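Local structure of B-agarase (4BQ2) at residues S83-L88 against G666-A671; N627-G632 against E652-A657; E631-Q636 against K681-S686. The protein hydrolyses the beta-1,4 linkages of agarose from the chain end, as an exo-acting beta-agarase of glycoside hydrolase family 50. All coordinates share one frame; numbering follows the deposited sequence.

Contact 1 of 3, residues S83-L88 against G666-A671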
loop_
_atom_site.group_PDB
_atom_site.type_symbol
_atom_site.label_atom_id
_atom_site.label_comp_id
_atom_site.label_asym_id
_atom_site.label_seq_id
_atom_site.Cartn_x
_atom_site.Cartn_y
_atom_site.Cartn_z
ATOM N N SER A 83 7.054 -18.687 8.847
ATOM C CA SER A 83 8.098 -17.805 8.362
ATOM C C SER A 83 7.966 -16.512 9.145
ATOM O O SER A 83 6.933 -16.276 9.788
ATOM C CB SER A 83 7.973 -17.530 6.852
ATOM O OG SER A 83 6.826 -16.767 6.572
ATOM N N THR A 84 9.009 -15.686 9.076
ATOM C CA THR A 84 9.124 -14.453 9.829
ATOM C C THR A 84 9.505 -13.323 8.895
ATOM O O THR A 84 10.485 -13.434 8.167
ATOM C CB THR A 84 10.268 -14.585 10.899
ATOM O OG1 THR A 84 10.025 -15.721 11.716
ATOM C CG2 THR A 84 10.365 -13.333 11.759
ATOM N N GLN A 85 8.745 -12.232 8.913
ATOM C CA GLN A 85 9.134 -11.031 8.187
ATOM C C GLN A 85 9.826 -10.112 9.206
ATOM O O GLN A 85 9.189 -9.624 10.160
ATOM C CB GLN A 85 7.937 -10.326 7.527
ATOM C CG GLN A 85 8.340 -8.980 6.919
ATOM C CD GLN A 85 7.207 -8.239 6.261
ATOM O OE1 GLN A 85 6.047 -8.684 6.299
ATOM N NE2 GLN A 85 7.511 -7.059 5.710
ATOM N N PHE A 86 11.134 -9.918 9.029
ATOM C CA PHE A 86 11.893 -9.003 9.846
ATOM C C PHE A 86 11.913 -7.614 9.221
ATOM O O PHE A 86 12.124 -7.467 7.984
ATOM C CB PHE A 86 13.361 -9.486 9.967
ATOM C CG PHE A 86 13.677 -10.144 11.262
ATOM C CD1 PHE A 86 12.982 -9.789 12.446
ATOM C CD2 PHE A 86 14.701 -11.083 11.341
ATOM C CE1 PHE A 86 13.316 -10.372 13.667
ATOM C CE2 PHE A 86 15.033 -11.674 12.548
ATOM C CZ PHE A 86 14.326 -11.332 13.713
ATOM N N TYR A 87 11.725 -6.606 10.074
ATOM C CA TYR A 87 12.002 -5.229 9.730
ATOM C C TYR A 87 13.365 -4.903 10.288
ATOM O O TYR A 87 13.595 -5.113 11.478
ATOM C CB TYR A 87 10.944 -4.312 10.335
ATOM C CG TYR A 87 9.593 -4.456 9.652
ATOM C CD1 TYR A 87 8.683 -5.402 10.087
ATOM C CD2 TYR A 87 9.257 -3.654 8.570
ATOM C CE1 TYR A 87 7.429 -5.554 9.464
ATOM C CE2 TYR A 87 8.019 -3.786 7.932
ATOM C CZ TYR A 87 7.119 -4.740 8.387
ATOM O OH TYR A 87 5.892 -4.849 7.755
ATOM N N LEU A 88 14.284 -4.455 9.422
ATOM C CA LEU A 88 15.596 -4.047 9.856
ATOM C C LEU A 88 15.604 -2.516 9.808
ATOM O O LEU A 88 15.430 -1.942 8.734
ATOM C CB LEU A 88 16.679 -4.646 8.936
ATOM C CG LEU A 88 18.050 -3.977 9.109
ATOM C CD1 LEU A 88 18.685 -4.426 10.425
ATOM C CD2 LEU A 88 18.973 -4.256 7.898
ATOM N N GLY A 666 6.495 -6.675 -1.830
ATOM C CA GLY A 666 5.424 -5.780 -1.390
ATOM C C GLY A 666 5.584 -5.394 0.086
ATOM O O GLY A 666 6.664 -5.515 0.644
ATOM N N LEU A 667 4.504 -4.962 0.738
ATOM C CA LEU A 667 4.580 -4.521 2.150
ATOM C C LEU A 667 4.732 -5.630 3.212
ATOM O O LEU A 667 5.360 -5.457 4.261
ATOM C CB LEU A 667 3.382 -3.585 2.476
ATOM C CG LEU A 667 3.504 -2.263 1.693
ATOM C CD1 LEU A 667 2.232 -1.427 1.720
ATOM C CD2 LEU A 667 4.703 -1.431 2.186
ATOM N N ILE A 668 4.142 -6.778 2.944
ATOM C CA ILE A 668 4.161 -7.882 3.874
ATOM C C ILE A 668 4.686 -9.074 3.089
ATOM O O ILE A 668 4.328 -9.251 1.923
ATOM C CB ILE A 668 2.760 -8.173 4.474
ATOM C CG1 ILE A 668 2.291 -6.996 5.369
ATOM C CG2 ILE A 668 2.774 -9.528 5.204
ATOM C CD1 ILE A 668 3.085 -6.781 6.684
ATOM N N HIS A 669 5.581 -9.841 3.706
ATOM C CA HIS A 669 6.447 -10.790 2.967
ATOM C C HIS A 669 6.214 -12.241 3.404
ATOM O O HIS A 669 6.122 -12.533 4.608
ATOM C CB HIS A 669 7.947 -10.446 3.183
ATOM C CG HIS A 669 8.338 -9.044 2.791
ATOM N ND1 HIS A 669 9.598 -8.539 3.023
ATOM C CD2 HIS A 669 7.636 -8.044 2.200
ATOM C CE1 HIS A 669 9.665 -7.291 2.577
ATOM N NE2 HIS A 669 8.482 -6.966 2.078
ATOM N N ALA A 670 6.168 -13.139 2.422
ATOM C CA ALA A 670 6.063 -14.570 2.628
ATOM C C ALA A 670 7.292 -15.240 2.034
ATOM O O ALA A 670 8.019 -14.627 1.229
ATOM C CB ALA A 670 4.803 -15.114 1.954
ATOM N N ALA A 671 7.488 -16.501 2.397
ATOM C CA ALA A 671 8.696 -17.270 2.034
ATOM C C ALA A 671 8.593 -17.850 0.642
ATOM O O ALA A 671 9.610 -18.235 0.065
ATOM C CB ALA A 671 8.914 -18.392 3.031
HETATM O O HOH W 1 7.494 -14.144 6.427
HETATM O O HOH W 2 5.240 -3.176 5.799
#
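Gln85 lies stacked on the ring of His669, and its side chain can be traced as one extended rod between the segments. With CG anti to the backbone N (chi1 173°), the rod leaves strand 84-92 toward 666-671. Gln85 CB is 4.1 Å from His669 O, Gln85 CG rests 4.0 Å from His669 CB, and Gln85 CD lies 3.7 Å from His669 CG. At the head, Gln85 OE1 accepts His669 N at 2.9 Å, a bond that reaches the oxygen from well above the carbonyl plane; Gln85 OE1 also touches Ile668 CA at 3.2 Å. On the other arm of the amide, Gln85 NE2 donates to Leu667 O at 3.0 Å, almost straight and within the amide plane; a second NE2 bond, to Ser101 OG on strand 97-104, further fixes the flip. The head thus clips two backbone groups of an irregular loop to a strand of the agarase CBM-like domain, joining that beta-rich module to the loop leading into helix 673-688. Gln85 NE2 sits 3.5 Å above the centre of the His669 ring, the two planes only 11° apart. That ring is itself pinned, because His669 NE2 donates to Gly666 O at 2.7 Å. One water joins Tyr87 OH to Leu667 O. At the far end, a second water donates to both Ser83 OG and His669 O, while Asp675 binds the serine hydroxyl.

Contact 2 of 3, residues N627-G632 against E652-A657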
loop_
_atom_site.group_PDB
_atom_site.type_symbol
_atom_site.label_atom_id
_atom_site.label_comp_id
_atom_site.label_asym_id
_atom_site.label_seq_id
_atom_site.Cartn_x
_atom_site.Cartn_y
_atom_site.Cartn_z
ATOM N N ASN A 627 -6.964 0.789 5.517
ATOM C CA ASN A 627 -6.007 -0.050 4.752
ATOM C C ASN A 627 -4.982 -0.529 5.793
ATOM O O ASN A 627 -4.396 0.302 6.467
ATOM C CB ASN A 627 -5.285 0.812 3.701
ATOM C CG ASN A 627 -6.217 1.288 2.610
ATOM O OD1 ASN A 627 -7.344 0.802 2.512
ATOM N ND2 ASN A 627 -5.777 2.257 1.815
ATOM N N SER A 628 -4.771 -1.835 5.925
ATOM C CA SER A 628 -3.902 -2.339 6.984
ATOM C C SER A 628 -3.011 -3.451 6.445
ATOM O O SER A 628 -3.428 -4.627 6.320
ATOM C CB SER A 628 -4.711 -2.800 8.224
ATOM O OG SER A 628 -3.836 -3.161 9.315
ATOM N N TYR A 629 -1.791 -3.066 6.087
ATOM C CA TYR A 629 -0.840 -4.016 5.569
ATOM C C TYR A 629 -0.023 -4.586 6.723
ATOM O O TYR A 629 1.051 -4.092 7.044
ATOM C CB TYR A 629 0.060 -3.320 4.560
ATOM C CG TYR A 629 -0.645 -2.895 3.267
ATOM C CD1 TYR A 629 -0.835 -3.809 2.233
ATOM C CD2 TYR A 629 -1.020 -1.584 3.060
ATOM C CE1 TYR A 629 -1.443 -3.427 1.040
ATOM C CE2 TYR A 629 -1.645 -1.191 1.872
ATOM C CZ TYR A 629 -1.831 -2.123 0.861
ATOM O OH TYR A 629 -2.418 -1.738 -0.352
ATOM N N LYS A 630 -0.535 -5.660 7.293
ATOM C CA LYS A 630 0.053 -6.332 8.444
ATOM C C LYS A 630 -0.266 -7.805 8.212
ATOM O O LYS A 630 -0.911 -8.155 7.213
ATOM C CB LYS A 630 -0.643 -5.863 9.758
ATOM C CG LYS A 630 -0.660 -4.359 9.999
ATOM C CD LYS A 630 0.743 -3.781 10.265
ATOM C CE LYS A 630 0.640 -2.266 10.318
ATOM N NZ LYS A 630 1.886 -1.553 9.936
ATOM N N GLU A 631 0.194 -8.668 9.102
ATOM C CA GLU A 631 -0.158 -10.099 9.056
ATOM C C GLU A 631 -1.575 -10.449 9.529
ATOM O O GLU A 631 -2.097 -11.539 9.259
ATOM C CB GLU A 631 0.930 -10.920 9.773
ATOM C CG GLU A 631 2.235 -10.832 8.942
ATOM C CD GLU A 631 3.444 -11.573 9.540
ATOM O OE1 GLU A 631 3.255 -12.555 10.293
ATOM O OE2 GLU A 631 4.598 -11.199 9.191
ATOM N N GLY A 632 -2.186 -9.508 10.227
ATOM C CA GLY A 632 -3.596 -9.611 10.582
ATOM C C GLY A 632 -3.991 -8.410 11.398
ATOM O O GLY A 632 -3.351 -7.331 11.329
ATOM N N GLU A 652 -7.617 -2.471 1.863
ATOM C CA GLU A 652 -6.349 -3.019 1.305
ATOM C C GLU A 652 -5.597 -3.858 2.324
ATOM O O GLU A 652 -5.472 -3.461 3.486
ATOM C CB GLU A 652 -5.415 -1.880 0.875
ATOM C CG GLU A 652 -6.040 -0.977 -0.164
ATOM C CD GLU A 652 -5.174 0.187 -0.580
ATOM O OE1 GLU A 652 -3.953 0.237 -0.253
ATOM O OE2 GLU A 652 -5.741 1.055 -1.243
ATOM N N PHE A 653 -5.103 -5.006 1.859
ATOM C CA PHE A 653 -4.004 -5.748 2.489
ATOM C C PHE A 653 -3.364 -6.552 1.364
ATOM O O PHE A 653 -3.937 -6.675 0.262
ATOM C CB PHE A 653 -4.473 -6.684 3.617
ATOM C CG PHE A 653 -5.237 -7.920 3.149
ATOM C CD1 PHE A 653 -6.553 -7.815 2.697
ATOM C CD2 PHE A 653 -4.653 -9.198 3.237
ATOM C CE1 PHE A 653 -7.263 -8.958 2.290
ATOM C CE2 PHE A 653 -5.360 -10.344 2.850
ATOM C CZ PHE A 653 -6.660 -10.224 2.365
ATOM N N HIS A 654 -2.194 -7.094 1.642
ATOM C CA HIS A 654 -1.544 -8.022 0.710
ATOM C C HIS A 654 -0.378 -8.764 1.342
ATOM O O HIS A 654 0.084 -8.365 2.403
ATOM C CB HIS A 654 -1.175 -7.401 -0.659
ATOM C CG HIS A 654 -0.152 -6.286 -0.644
ATOM N ND1 HIS A 654 1.026 -6.302 0.100
ATOM C CD2 HIS A 654 -0.111 -5.148 -1.366
ATOM C CE1 HIS A 654 1.716 -5.201 -0.138
ATOM N NE2 HIS A 654 1.043 -4.476 -1.014
ATOM N N ILE A 655 0.063 -9.850 0.700
ATOM C CA ILE A 655 1.329 -10.532 1.061
ATOM C C ILE A 655 1.982 -10.944 -0.258
ATOM O O ILE A 655 1.302 -11.451 -1.149
ATOM C CB ILE A 655 1.056 -11.812 1.896
ATOM C CG1 ILE A 655 0.313 -11.461 3.189
ATOM C CG2 ILE A 655 2.360 -12.536 2.244
ATOM C CD1 ILE A 655 -1.174 -11.812 3.168
ATOM N N GLY A 656 3.275 -10.673 -0.417
ATOM C CA GLY A 656 3.997 -11.101 -1.639
ATOM C C GLY A 656 5.181 -12.007 -1.347
ATOM O O GLY A 656 5.540 -12.255 -0.177
ATOM N N ALA A 657 5.811 -12.496 -2.414
ATOM C CA ALA A 657 6.967 -13.399 -2.261
ATOM C C ALA A 657 7.934 -13.087 -3.401
ATOM O O ALA A 657 7.599 -12.312 -4.305
ATOM C CB ALA A 657 6.506 -14.860 -2.322
HETATM O O HOH W 3 -1.362 -7.336 4.563
#
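Tyr629 has CG beside its backbone N (chi1 -68°), which lays the ring across segment 652-657, while His654 places CG between its own N and carbonyl carbon (chi1 64°) and turns an imidazole face to it. CE1 of Tyr629 comes to 3.2 Å from CD2 of His654, over that face but toward its rim; with the planes at 52°, this is a tilted edge-to-face pair. The phenol OH of Tyr629 donates to Glu652 OE1 over a short 2.5 Å, meeting the oxygen on its anti side and somewhat out of the carboxylate plane. Asn627 stacks its amide on the same carboxylate, ND2 3.2 Å from Glu652 CD, but the polar partner of ND2 is Glu491. Ser628 N donates to Glu652 O at 3.0 Å, and one water links Lys630 O to His654 N. Buried by the contact, His654 ND1 has no partner in the model. Arg603 holds OE2 of Glu652, and a glycerol is hydrogen-bonded to OE1. Glu652, gripped by a tyrosine, and Glu491, just beyond strand 483-488 with its carboxylate close by, are consistent with the active site of a retaining (beta/alpha)8-barrel glycosidase of clan GH-A.

Contact 3 of 3, residues E631-Q636 against K681-S686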
loop_
_atom_site.group_PDB
_atom_site.type_symbol
_atom_site.label_atom_id
_atom_site.label_comp_id
_atom_site.label_asym_id
_atom_site.label_seq_id
_atom_site.Cartn_x
_atom_site.Cartn_y
_atom_site.Cartn_z
ATOM N N GLU A 631 0.194 -8.668 9.102
ATOM C CA GLU A 631 -0.158 -10.099 9.056
ATOM C C GLU A 631 -1.575 -10.449 9.529
ATOM O O GLU A 631 -2.097 -11.539 9.259
ATOM C CB GLU A 631 0.930 -10.920 9.773
ATOM C CG GLU A 631 2.235 -10.832 8.942
ATOM C CD GLU A 631 3.444 -11.573 9.540
ATOM O OE1 GLU A 631 3.255 -12.555 10.293
ATOM O OE2 GLU A 631 4.598 -11.199 9.191
ATOM N N GLY A 632 -2.186 -9.508 10.227
ATOM C CA GLY A 632 -3.596 -9.611 10.582
ATOM C C GLY A 632 -3.991 -8.410 11.398
ATOM O O GLY A 632 -3.351 -7.331 11.329
ATOM N N LEU A 633 -5.069 -8.588 12.149
ATOM C CA LEU A 633 -5.645 -7.528 12.951
ATOM C C LEU A 633 -5.420 -7.842 14.432
ATOM O O LEU A 633 -6.240 -8.525 15.049
ATOM C CB LEU A 633 -7.146 -7.377 12.624
ATOM C CG LEU A 633 -7.554 -7.151 11.171
ATOM C CD1 LEU A 633 -9.068 -6.824 11.171
ATOM C CD2 LEU A 633 -6.743 -6.045 10.463
ATOM N N PRO A 634 -4.304 -7.339 15.010
ATOM C CA PRO A 634 -3.979 -7.700 16.407
ATOM C C PRO A 634 -4.978 -7.070 17.379
ATOM O O PRO A 634 -5.452 -5.927 17.150
ATOM C CB PRO A 634 -2.583 -7.087 16.628
ATOM C CG PRO A 634 -2.058 -6.766 15.242
ATOM C CD PRO A 634 -3.289 -6.444 14.422
ATOM N N LYS A 635 -5.285 -7.804 18.451
ATOM C CA LYS A 635 -6.215 -7.321 19.512
ATOM C C LYS A 635 -5.956 -5.881 19.955
ATOM O O LYS A 635 -6.856 -5.049 19.904
ATOM C CB LYS A 635 -6.180 -8.249 20.743
ATOM C CG LYS A 635 -7.256 -7.943 21.779
ATOM C CD LYS A 635 -7.141 -8.902 22.972
ATOM C CE LYS A 635 -8.019 -8.462 24.140
ATOM N NZ LYS A 635 -8.503 -9.637 24.924
ATOM N N GLN A 636 -4.726 -5.590 20.384
ATOM C CA GLN A 636 -4.412 -4.307 21.006
ATOM C C GLN A 636 -4.545 -3.155 20.039
ATOM O O GLN A 636 -5.025 -2.075 20.402
ATOM C CB GLN A 636 -3.006 -4.306 21.627
ATOM C CG GLN A 636 -2.862 -5.244 22.828
ATOM C CD GLN A 636 -3.784 -4.869 23.982
ATOM O OE1 GLN A 636 -4.479 -5.722 24.540
ATOM N NE2 GLN A 636 -3.814 -3.582 24.329
ATOM N N LYS A 681 -4.767 -16.684 4.421
ATOM C CA LYS A 681 -5.737 -17.341 5.280
ATOM C C LYS A 681 -5.704 -16.841 6.731
ATOM O O LYS A 681 -6.761 -16.650 7.359
ATOM C CB LYS A 681 -5.573 -18.858 5.184
ATOM C CG LYS A 681 -6.053 -19.402 3.828
ATOM C CD LYS A 681 -6.042 -20.918 3.771
ATOM C CE LYS A 681 -4.640 -21.497 3.885
ATOM N NZ LYS A 681 -4.718 -22.893 3.429
ATOM N N ASP A 682 -4.505 -16.577 7.236
ATOM C CA ASP A 682 -4.349 -16.033 8.590
ATOM C C ASP A 682 -4.897 -14.627 8.700
ATOM O O ASP A 682 -5.599 -14.302 9.673
ATOM C CB ASP A 682 -2.881 -15.970 9.032
ATOM C CG ASP A 682 -2.254 -17.349 9.313
ATOM O OD1 ASP A 682 -2.929 -18.394 9.450
ATOM O OD2 ASP A 682 -1.018 -17.368 9.379
ATOM N N TYR A 683 -4.561 -13.781 7.722
ATOM C CA TYR A 683 -5.096 -12.450 7.714
ATOM C C TYR A 683 -6.625 -12.449 7.691
ATOM O O TYR A 683 -7.266 -11.770 8.498
ATOM C CB TYR A 683 -4.582 -11.648 6.503
ATOM C CG TYR A 683 -4.885 -10.178 6.589
ATOM C CD1 TYR A 683 -6.173 -9.665 6.262
ATOM C CD2 TYR A 683 -3.901 -9.280 6.963
ATOM C CE1 TYR A 683 -6.443 -8.293 6.351
ATOM C CE2 TYR A 683 -4.162 -7.929 7.028
ATOM C CZ TYR A 683 -5.449 -7.440 6.738
ATOM O OH TYR A 683 -5.702 -6.068 6.786
ATOM N N MET A 684 -7.207 -13.137 6.709
ATOM C CA MET A 684 -8.665 -13.196 6.609
ATOM C C MET A 684 -9.353 -13.809 7.841
ATOM O O MET A 684 -10.447 -13.364 8.224
ATOM C CB MET A 684 -9.086 -13.918 5.329
ATOM C CG MET A 684 -8.858 -13.085 4.059
ATOM S SD MET A 684 -9.614 -11.441 4.046
ATOM C CE MET A 684 -11.354 -11.884 4.179
ATOM N N GLN A 685 -8.726 -14.800 8.477
ATOM C CA GLN A 685 -9.271 -15.345 9.736
ATOM C C GLN A 685 -9.394 -14.259 10.769
ATOM O O GLN A 685 -10.374 -14.216 11.527
ATOM C CB GLN A 685 -8.423 -16.485 10.335
ATOM C CG GLN A 685 -9.138 -17.257 11.467
ATOM C CD GLN A 685 -10.410 -17.927 10.969
ATOM O OE1 GLN A 685 -10.403 -18.543 9.918
ATOM N NE2 GLN A 685 -11.512 -17.751 11.675
ATOM N N SER A 686 -8.379 -13.398 10.823
ATOM C CA SER A 686 -8.354 -12.285 11.750
ATOM C C SER A 686 -9.515 -11.299 11.483
ATOM O O SER A 686 -10.135 -10.756 12.429
ATOM C CB SER A 686 -6.998 -11.564 11.612
ATOM O OG SER A 686 -6.794 -10.681 12.676
#
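Tyr683, Ser686 and Leu633 carry most of this interface, the first two one helical turn apart on helix 673-688. Ser686 supplies the polar link: OG, anti to its own backbone N (chi1 -167°), accepts Leu633 N at 2.8 Å with an N-H...O angle of 153°. Ser686 OG also lies 3.3 Å from Leu633 CB, so the hydroxyl is packed against the leucine as well as bonded to its backbone. Helix 673-688 connects the neighbouring parallel strands 648-652 and 693-699, a beta-alpha-beta crossover as expected for the barrel of this family, and residues 631-633 are the loop after strand 624-627 passing along it. Tyr683 forms the apolar side. Tyr683 CD2 approaches Gly632 CA at 3.6 Å; Gly632, lacking a CB, avoids a tight clash with Ser686 CB, and loop and helix can come this close. Farther out, Leu633 CD2 reaches Tyr683 OH at 3.8 Å, with CZ just behind it; Leu633 also touches Ile650 and Phe693 of those two strands. The phenol OH is held by Ser628 O, and the ring stacks on Phe653, which together limit its rotation. At the backbone of the same residue, Tyr683 CA makes a CA-H...O contact with Glu631 O at 3.5 Å, the angle at H being 122°.

All three contacts are largely buried, but the centre of contact 2 is about 8 Å from the centre of the chain, against about 14 Å for the centre of contact 1 and about 17 Å for that of contact 3. Contacts 2 and 3 stay within the catalytic barrel and share Glu631 and Gly632, whereas contact 1 joins the CBM-like module to it. Their chemistry follows: an amide reading loop backbone at the module boundary, charged and aromatic groups round the probable active site, and a serine with apolar packing at the helix. Backbone bonds pair Gly656 of contact 2 with Ile668 and Ala670 of contact 1, and Phe653 of contact 2 packs on Met684 of 681-686.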